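Local structure of putative secreted protein (4PEY) at residues 521-535 / 547-561. The protein hydrolyses laminarin and laminarioligosaccharides as a secreted exo-beta-1,3-glucanase of glycoside hydrolase family 55, releasing glucose and laminaribiose. The protein carries 1 engineered substitution. Residues are numbered along the deposited sequence; the frame is centred on the assembly and turned at random.
Sequences KFHDLLVVSLGGKGQ and TSGDTTIPSQVVSFP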
ATOM      1  N   LYS A 521      -0.555  17.569 -16.312  1.00 13.96           N
ATOM      2  CA  LYS A 521       0.455  16.838 -17.071  1.00 14.25           C
ATOM      3  C   LYS A 521       0.598  15.399 -16.624  1.00 13.73           C
ATOM      4  O   LYS A 521       0.531  15.105 -15.428  1.00 14.42           O
ATOM      5  CB  LYS A 521       1.818  17.542 -16.952  1.00 18.68           C
ATOM      6  CG  LYS A 521       1.809  18.967 -17.469  1.00 21.77           C
ATOM      7  CD  LYS A 521       3.202  19.572 -17.562  1.00 27.92           C
ATOM      8  CE  LYS A 521       3.921  19.553 -16.243  1.00 31.98           C
ATOM      9  NZ  LYS A 521       5.204  20.304 -16.363  1.00 35.92           N
ATOM     10  N   PHE A 522       0.806  14.505 -17.589  1.00 13.29           N
ATOM     11  CA  PHE A 522       1.099  13.105 -17.280  1.00 12.60           C
ATOM     12  C   PHE A 522       2.344  12.617 -17.993  1.00 13.78           C
ATOM     13  O   PHE A 522       2.662  13.055 -19.108  1.00 15.19           O
ATOM     14  CB  PHE A 522      -0.089  12.198 -17.635  1.00 13.47           C
ATOM     15  CG  PHE A 522      -1.278  12.413 -16.754  1.00 14.84           C
ATOM     16  CD1 PHE A 522      -2.328  13.214 -17.171  1.00 16.34           C
ATOM     17  CD2 PHE A 522      -1.328  11.851 -15.486  1.00 15.02           C
ATOM     18  CE1 PHE A 522      -3.418  13.436 -16.344  1.00 16.57           C
ATOM     19  CE2 PHE A 522      -2.413  12.073 -14.653  1.00 15.93           C
ATOM     20  CZ  PHE A 522      -3.463  12.854 -15.087  1.00 16.82           C
ATOM     21  N   HIS A 523       3.040  11.706 -17.329  1.00 12.78           N
ATOM     22  CA  HIS A 523       4.254  11.120 -17.863  1.00 13.80           C
ATOM     23  C   HIS A 523       4.175   9.616 -17.751  1.00 13.41           C
ATOM     24  O   HIS A 523       3.942   9.099 -16.663  1.00 14.04           O
ATOM     25  CB  HIS A 523       5.481  11.634 -17.109  1.00 14.54           C
ATOM     26  CG  HIS A 523       5.479  13.113 -16.902  1.00 13.84           C
ATOM     27  ND1 HIS A 523       5.903  13.999 -17.870  1.00 16.81           N
ATOM     28  CD2 HIS A 523       5.100  13.865 -15.841  1.00 14.24           C
ATOM     29  CE1 HIS A 523       5.785  15.233 -17.413  1.00 18.08           C
ATOM     30  NE2 HIS A 523       5.307  15.180 -16.182  1.00 17.33           N
ATOM     31  N   ASP A 524       4.371   8.932 -18.876  1.00 13.17           N
ATOM     32  CA  ASP A 524       4.459   7.474 -18.919  1.00 12.74           C
ATOM     33  C   ASP A 524       3.154   6.811 -18.460  1.00 11.07           C
ATOM     34  O   ASP A 524       3.076   6.217 -17.380  1.00 13.33           O
ATOM     35  CB  ASP A 524       5.650   6.976 -18.079  1.00 12.25           C
ATOM     36  CG  ASP A 524       6.977   7.579 -18.512  1.00 13.19           C
ATOM     37  OD1 ASP A 524       7.019   8.239 -19.567  1.00 14.63           O
ATOM     38  OD2 ASP A 524       7.992   7.381 -17.798  1.00 13.84           O
ATOM     39  N   LEU A 525       2.140   6.915 -19.314  1.00 12.23           N
ATOM     40  CA  LEU A 525       0.849   6.255 -19.124  1.00 11.66           C
ATOM     41  C   LEU A 525       0.762   4.980 -19.950  1.00 11.60           C
ATOM     42  O   LEU A 525       1.340   4.895 -21.038  1.00 13.30           O
ATOM     43  CB  LEU A 525      -0.297   7.177 -19.540  1.00 12.10           C
ATOM     44  CG  LEU A 525      -0.428   8.525 -18.836  1.00 13.35           C
ATOM     45  CD1 LEU A 525      -1.613   9.293 -19.399  1.00 15.29           C
ATOM     46  CD2 LEU A 525      -0.566   8.326 -17.337  1.00 15.47           C
ATOM     47  N   LEU A 526       0.015   3.997 -19.460  1.00 11.31           N
ATOM     48  CA  LEU A 526      -0.234   2.798 -20.257  1.00 11.52           C
ATOM     49  C   LEU A 526      -1.546   2.137 -19.883  1.00 10.32           C
ATOM     50  O   LEU A 526      -2.008   2.240 -18.737  1.00 11.88           O
ATOM     51  CB  LEU A 526       0.944   1.826 -20.096  1.00 13.50           C
ATOM     52  CG  LEU A 526       1.239   1.338 -18.673  1.00 14.33           C
ATOM     53  CD1 LEU A 526       1.410  -0.181 -18.564  1.00 16.01           C
ATOM     54  CD2 LEU A 526       2.412   2.120 -18.078  1.00 15.35           C
ATOM     55  N   VAL A 527      -2.156   1.480 -20.865  1.00 11.39           N
ATOM     56  CA  VAL A 527      -3.287   0.598 -20.599  1.00 11.25           C
ATOM     57  C   VAL A 527      -3.006  -0.769 -21.219  1.00 11.33           C
ATOM     58  O   VAL A 527      -2.275  -0.887 -22.207  1.00 12.80           O
ATOM     59  CB  VAL A 527      -4.633   1.173 -21.121  1.00 11.70           C
ATOM     60  CG1 VAL A 527      -4.953   2.494 -20.422  1.00 13.85           C
ATOM     61  CG2 VAL A 527      -4.624   1.341 -22.649  1.00 13.30           C
ATOM     62  N   VAL A 528      -3.563  -1.812 -20.613  1.00 10.88           N
ATOM     63  CA  VAL A 528      -3.269  -3.176 -21.042  1.00 11.33           C
ATOM     64  C   VAL A 528      -4.518  -4.034 -20.931  1.00 10.72           C
ATOM     65  O   VAL A 528      -5.175  -4.036 -19.880  1.00 12.53           O
ATOM     66  CB  VAL A 528      -2.155  -3.847 -20.185  1.00 12.71           C
ATOM     67  CG1 VAL A 528      -1.678  -5.121 -20.864  1.00 14.88           C
ATOM     68  CG2 VAL A 528      -0.979  -2.902 -19.915  1.00 13.91           C
ATOM     69  N   SER A 529      -4.860  -4.742 -22.008  1.00 11.60           N
ATOM     70  CA  SER A 529      -5.879  -5.782 -21.938  1.00 11.71           C
ATOM     71  C   SER A 529      -5.221  -7.104 -21.599  1.00 11.60           C
ATOM     72  O   SER A 529      -4.290  -7.523 -22.282  1.00 13.30           O
ATOM     73  CB  SER A 529      -6.636  -5.915 -23.265  1.00 13.52           C
ATOM     74  OG  SER A 529      -7.433  -7.092 -23.281  1.00 14.26           O
ATOM     75  N   LEU A 530      -5.715  -7.770 -20.561  1.00 11.56           N
ATOM     76  CA  LEU A 530      -5.139  -9.045 -20.160  1.00 12.24           C
ATOM     77  C   LEU A 530      -5.771 -10.174 -20.984  1.00 13.29           C
ATOM     78  O   LEU A 530      -6.924 -10.569 -20.765  1.00 15.65           O
ATOM     79  CB  LEU A 530      -5.325  -9.264 -18.649  1.00 13.78           C
ATOM     80  CG  LEU A 530      -4.841  -8.091 -17.773  1.00 13.84           C
ATOM     81  CD1 LEU A 530      -5.115  -8.345 -16.299  1.00 17.82           C
ATOM     82  CD2 LEU A 530      -3.354  -7.795 -18.018  1.00 15.00           C
ATOM     83  N   GLY A 531      -5.021 -10.671 -21.961  1.00 14.12           N
ATOM     84  CA  GLY A 531      -5.468 -11.807 -22.754  1.00 14.77           C
ATOM     85  C   GLY A 531      -6.677 -11.543 -23.643  1.00 15.44           C
ATOM     86  O   GLY A 531      -7.444 -12.457 -23.946  1.00 17.77           O
ATOM     87  N   GLY A 532      -6.858 -10.291 -24.055  1.00 13.43           N
ATOM     88  CA  GLY A 532      -7.949  -9.936 -24.949  1.00 14.07           C
ATOM     89  C   GLY A 532      -9.337  -9.954 -24.327  1.00 13.07           C
ATOM     90  O   GLY A 532     -10.342  -9.961 -25.041  1.00 14.20           O
ATOM     91  N   LYS A 533      -9.408  -9.966 -22.998  1.00 13.53           N
ATOM     92  CA  LYS A 533     -10.697  -9.946 -22.316  1.00 13.06           C
ATOM     93  C   LYS A 533     -11.155  -8.498 -22.168  1.00 12.77           C
ATOM     94  O   LYS A 533     -10.852  -7.823 -21.168  1.00 13.54           O
ATOM     95  CB  LYS A 533     -10.598 -10.645 -20.959  1.00 16.36           C
ATOM     96  CG  LYS A 533     -10.142 -12.100 -21.056  1.00 19.24           C
ATOM     97  CD  LYS A 533     -11.217 -12.959 -21.690  1.00 23.30           C
ATOM     98  CE  LYS A 533     -10.810 -14.427 -21.764  1.00 26.50           C
ATOM     99  NZ  LYS A 533     -11.852 -15.208 -22.481  1.00 32.00           N
ATOM    100  N   GLY A 534     -11.899  -8.038 -23.171  1.00 13.65           N
ATOM    101  CA  GLY A 534     -12.212  -6.628 -23.332  1.00 13.02           C
ATOM    102  C   GLY A 534     -11.029  -5.900 -23.950  1.00 12.37           C
ATOM    103  O   GLY A 534      -9.942  -6.468 -24.073  1.00 14.08           O
ATOM    104  N   GLN A 535     -11.233  -4.644 -24.343  1.00 11.67           N
ATOM    105  CA  GLN A 535     -10.145  -3.811 -24.863  1.00 11.58           C
ATOM    106  C   GLN A 535     -10.344  -2.365 -24.430  1.00 12.33           C
ATOM    107  O   GLN A 535     -11.482  -1.947 -24.162  1.00 13.72           O
ATOM    108  CB  GLN A 535     -10.070  -3.849 -26.400  1.00 12.96           C
ATOM    109  CG  GLN A 535      -9.975  -5.238 -27.054  1.00 12.90           C
ATOM    110  CD  GLN A 535      -8.593  -5.875 -26.958  1.00 13.93           C
ATOM    111  OE1 GLN A 535      -7.646  -5.275 -26.460  1.00 13.19           O
ATOM    112  NE2 GLN A 535      -8.478  -7.100 -27.458  1.00 15.19           N
ATOM    113  N   THR A 547      -6.026  -0.842 -27.337  1.00 12.20           N
ATOM    114  CA  THR A 547      -5.357  -2.130 -27.249  1.00 12.62           C
ATOM    115  C   THR A 547      -5.943  -3.034 -28.337  1.00 13.66           C
ATOM    116  O   THR A 547      -7.074  -2.826 -28.790  1.00 16.07           O
ATOM    117  CB  THR A 547      -5.515  -2.772 -25.861  1.00 12.91           C
ATOM    118  OG1 THR A 547      -6.906  -2.917 -25.532  1.00 12.68           O
ATOM    119  CG2 THR A 547      -4.822  -1.914 -24.795  1.00 13.18           C
ATOM    120  N   SER A 548      -5.165  -4.019 -28.773  1.00 13.71           N
ATOM    121  CA  SER A 548      -5.644  -4.969 -29.778  1.00 14.29           C
ATOM    122  C   SER A 548      -5.000  -6.331 -29.570  1.00 13.90           C
ATOM    123  O   SER A 548      -4.016  -6.449 -28.842  1.00 14.31           O
ATOM    124  CB  SER A 548      -5.361  -4.457 -31.193  1.00 18.07           C
ATOM    125  OG  SER A 548      -3.979  -4.475 -31.483  1.00 20.30           O
ATOM    126  N   GLY A 549      -5.563  -7.359 -30.201  1.00 14.28           N
ATOM    127  CA  GLY A 549      -5.051  -8.712 -30.066  1.00 14.36           C
ATOM    128  C   GLY A 549      -5.377  -9.330 -28.718  1.00 14.58           C
ATOM    129  O   GLY A 549      -6.080  -8.728 -27.900  1.00 16.39           O
ATOM    130  N   ASP A 550      -4.877 -10.538 -28.484  1.00 13.94           N
ATOM    131  CA  ASP A 550      -5.020 -11.178 -27.180  1.00 14.75           C
ATOM    132  C   ASP A 550      -3.658 -11.430 -26.547  1.00 13.54           C
ATOM    133  O   ASP A 550      -3.513 -12.312 -25.697  1.00 17.03           O
ATOM    134  CB  ASP A 550      -5.804 -12.490 -27.282  1.00 16.63           C
ATOM    135  CG  ASP A 550      -5.101 -13.551 -28.129  1.00 18.98           C
ATOM    136  OD1 ASP A 550      -3.980 -13.308 -28.626  1.00 18.69           O
ATOM    137  OD2 ASP A 550      -5.675 -14.654 -28.285  1.00 23.20           O
ATOM    138  N   THR A 551      -2.665 -10.652 -26.972  1.00 14.12           N
ATOM    139  CA  THR A 551      -1.277 -10.909 -26.597  1.00 15.98           C
ATOM    140  C   THR A 551      -0.757 -10.013 -25.463  1.00 15.16           C
ATOM    141  O   THR A 551       0.434 -10.051 -25.122  1.00 16.57           O
ATOM    142  CB  THR A 551      -0.368 -10.751 -27.818  1.00 19.38           C
ATOM    143  OG1 THR A 551      -0.685  -9.513 -28.460  1.00 21.73           O
ATOM    144  CG2 THR A 551      -0.600 -11.900 -28.806  1.00 21.67           C
ATOM    145  N   THR A 552      -1.651  -9.214 -24.881  1.00 12.70           N
ATOM    146  CA  THR A 552      -1.336  -8.430 -23.677  1.00 13.73           C
ATOM    147  C   THR A 552      -0.142  -7.481 -23.922  1.00 13.91           C
ATOM    148  O   THR A 552       0.791  -7.371 -23.114  1.00 15.34           O
ATOM    149  CB  THR A 552      -1.079  -9.375 -22.456  1.00 14.47           C
ATOM    150  OG1 THR A 552      -2.111 -10.374 -22.401  1.00 14.66           O
ATOM    151  CG2 THR A 552      -1.102  -8.608 -21.137  1.00 15.17           C
ATOM    152  N   ILE A 553      -0.201  -6.769 -25.044  1.00 14.62           N
ATOM    153  CA  ILE A 553       0.770  -5.721 -25.356  1.00 14.79           C
ATOM    154  C   ILE A 553       0.246  -4.351 -24.901  1.00 13.61           C
ATOM    155  O   ILE A 553      -0.841  -3.933 -25.310  1.00 14.62           O
ATOM    156  CB  ILE A 553       1.078  -5.679 -26.866  1.00 18.41           C
ATOM    157  CG1 ILE A 553       1.627  -7.030 -27.339  1.00 21.13           C
ATOM    158  CG2 ILE A 553       2.046  -4.548 -27.185  1.00 19.94           C
ATOM    159  CD1 ILE A 553       1.895  -7.088 -28.825  1.00 24.50           C
ATOM    160  N   PRO A 554       1.006  -3.648 -24.041  1.00 14.00           N
ATOM    161  CA  PRO A 554       0.533  -2.334 -23.587  1.00 13.81           C
ATOM    162  C   PRO A 554       0.387  -1.301 -24.702  1.00 13.70           C
ATOM    163  O   PRO A 554       1.163  -1.301 -25.668  1.00 16.78           O
ATOM    164  CB  PRO A 554       1.622  -1.888 -22.607  1.00 14.05           C
ATOM    165  CG  PRO A 554       2.250  -3.153 -22.127  1.00 15.09           C
ATOM    166  CD  PRO A 554       2.206  -4.088 -23.306  1.00 15.30           C
ATOM    167  N   SER A 555      -0.612  -0.435 -24.555  1.00 11.95           N
ATOM    168  CA  SER A 555      -0.709   0.800 -25.332  1.00 11.45           C
ATOM    169  C   SER A 555      -0.218   1.944 -24.449  1.00 13.20           C
ATOM    170  O   SER A 555      -0.685   2.105 -23.323  1.00 13.10           O
ATOM    171  CB  SER A 555      -2.141   1.047 -25.801  1.00 14.44           C
ATOM    172  OG  SER A 555      -2.227   2.255 -26.536  1.00 15.17           O
ATOM    173  N   GLN A 556       0.714   2.737 -24.968  1.00 14.46           N
ATOM    174  CA  GLN A 556       1.455   3.704 -24.160  1.00 14.92           C
ATOM    175  C   GLN A 556       1.328   5.142 -24.639  1.00 15.77           C
ATOM    176  O   GLN A 556       1.203   5.406 -25.839  1.00 16.67           O
ATOM    177  CB  GLN A 556       2.941   3.327 -24.141  1.00 16.25           C
ATOM    178  CG  GLN A 556       3.212   1.934 -23.593  1.00 17.46           C
ATOM    179  CD  GLN A 556       4.555   1.386 -24.034  1.00 19.25           C
ATOM    180  OE1 GLN A 556       4.993   1.604 -25.172  1.00 22.50           O
ATOM    181  NE2 GLN A 556       5.223   0.675 -23.134  1.00 20.02           N
ATOM    182  N   VAL A 557       1.391   6.072 -23.689  1.00 14.80           N
ATOM    183  CA  VAL A 557       1.523   7.490 -24.005  1.00 15.24           C
ATOM    184  C   VAL A 557       2.651   8.040 -23.146  1.00 14.78           C
ATOM    185  O   VAL A 557       2.590   7.959 -21.922  1.00 15.60           O
ATOM    186  CB  VAL A 557       0.209   8.272 -23.748  1.00 16.04           C
ATOM    187  CG1 VAL A 557       0.468   9.769 -23.737  1.00 16.38           C
ATOM    188  CG2 VAL A 557      -0.845   7.909 -24.801  1.00 16.36           C
ATOM    189  N   VAL A 558       3.686   8.585 -23.774  1.00 14.65           N
ATOM    190  CA  VAL A 558       4.840   9.084 -23.018  1.00 14.51           C
ATOM    191  C   VAL A 558       4.538  10.415 -22.315  1.00 13.82           C
ATOM    192  O   VAL A 558       4.902  10.605 -21.142  1.00 14.02           O
ATOM    193  CB  VAL A 558       6.083   9.262 -23.923  1.00 16.19           C
ATOM    194  CG1 VAL A 558       7.236   9.869 -23.130  1.00 18.05           C
ATOM    195  CG2 VAL A 558       6.493   7.925 -24.526  1.00 17.56           C
ATOM    196  N   SER A 559       3.891  11.332 -23.036  1.00 15.57           N
ATOM    197  CA  SER A 559       3.573  12.660 -22.507  1.00 15.86           C
ATOM    198  C   SER A 559       2.160  13.087 -22.834  1.00 18.16           C
ATOM    199  O   SER A 559       1.696  12.913 -23.964  1.00 19.92           O
ATOM    200  CB  SER A 559       4.528  13.724 -23.061  1.00 19.98           C
ATOM    201  OG  SER A 559       5.867  13.456 -22.706  1.00 24.55           O
ATOM    202  N   PHE A 560       1.504  13.680 -21.841  1.00 18.45           N
ATOM    203  CA  PHE A 560       0.203  14.316 -22.002  1.00 20.10           C
ATOM    204  C   PHE A 560       0.234  15.662 -21.268  1.00 20.00           C
ATOM    205  O   PHE A 560       0.783  15.751 -20.172  1.00 20.33           O
ATOM    206  CB  PHE A 560      -0.903  13.412 -21.446  1.00 20.04           C
ATOM    207  CG  PHE A 560      -2.275  14.029 -21.475  1.00 23.24           C
ATOM    208  CD1 PHE A 560      -3.128  13.806 -22.544  1.00 24.45           C
ATOM    209  CD2 PHE A 560      -2.720  14.819 -20.418  1.00 24.30           C
ATOM    210  CE1 PHE A 560      -4.392  14.376 -22.568  1.00 25.61           C
ATOM    211  CE2 PHE A 560      -3.980  15.390 -20.439  1.00 24.96           C
ATOM    212  CZ  PHE A 560      -4.817  15.165 -21.514  1.00 25.22           C
ATOM    213  N   PRO A 561      -0.367  16.710 -21.853  1.00 21.99           N
ATOM    214  CA  PRO A 561      -1.062  16.730 -23.144  1.00 24.08           C
ATOM    215  C   PRO A 561      -0.099  16.864 -24.314  1.00 28.49           C
ATOM    216  O   PRO A 561       1.113  16.960 -24.115  1.00 29.29           O
ATOM    217  CB  PRO A 561      -1.962  17.964 -23.036  1.00 24.74           C
ATOM    218  CG  PRO A 561      -1.211  18.882 -22.135  1.00 24.73           C
ATOM    219  CD  PRO A 561      -0.485  17.998 -21.145  1.00 24.21           C
ATOM    220  OXT PRO A 561      -0.517  16.879 -25.474  1.00 30.70           O
TER
HETATM  221  O   HOH W   1       6.867  12.871 -20.178  1.00 23.19           O
HETATM  222  O   HOH W   2      -4.481  -8.671 -24.806  1.00 14.27           O
HETATM  223  O   HOH W   3      -3.227  -5.062 -24.366  1.00 15.15           O
HETATM  224  O   HOH W   4      -5.001  -6.289 -26.243  1.00 15.65           O
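Strands 525-529 and 555-557 run antiparallel, their axes 4.6 Å apart at 167°. Leu-525 with Val-557 and Val-527 with Ser-555 are hydrogen-bonded pairs. Beyond the corner at Asp-524, which meets a matching corner at Val-558 and Ser-559, pairing resumes with His-523 and Ser-559, a non-hydrogen-bonded pair, and then Phe-522 and Phe-560, a hydrogen-bonded one. Asp-524 N still reaches Val-558 O (2.9 Å), though from above the carbonyl plane.

Phe-522 and Phe-560 lie side by side; CD2 of Phe-560 comes in at the edge of the Phe-522 ring, 3.6 Å from CD1, apolar bulk suited to a buried face. Val-528 straddles two neighbours: CG1, anti to the backbone N (chi1 -167°), meets Thr-552 CG2 at 3.5 Å, while CG2 lies against the Pro-554 ring. Thr-552 OG1 accepts a hydrogen bond from Gly-531 N (3.0 Å) in the type I' turn 530-533, whose positive phi angles favour Gly-531 and Gly-532. Gln-535, bent at chi2 (-76°), uses both ends of its amide: OE1 takes the Thr-547 OG1 proton on an in-plane lone pair at 2.6 Å, and NE2 gives a nearly straight bond to Gly-549 O at 2.9 Å. Thr-547 OG1 is also bonded to Tyr-536 N. An alanine here would probably leave the Thr-547 proton without its acceptor and Gly-549 O without this donor, the 547-549 loop freer to shift.

Strand 520-529 pairs in parallel with 489-498, as coils of a beta-helix do; the antiparallel C-terminal strand 555-560 covers its other edge. At the 530-552 end of this antiparallel pair, Leu-530 and Thr-552 touch bound glucose units, so the terminal cap also lines the laminarin-binding pocket.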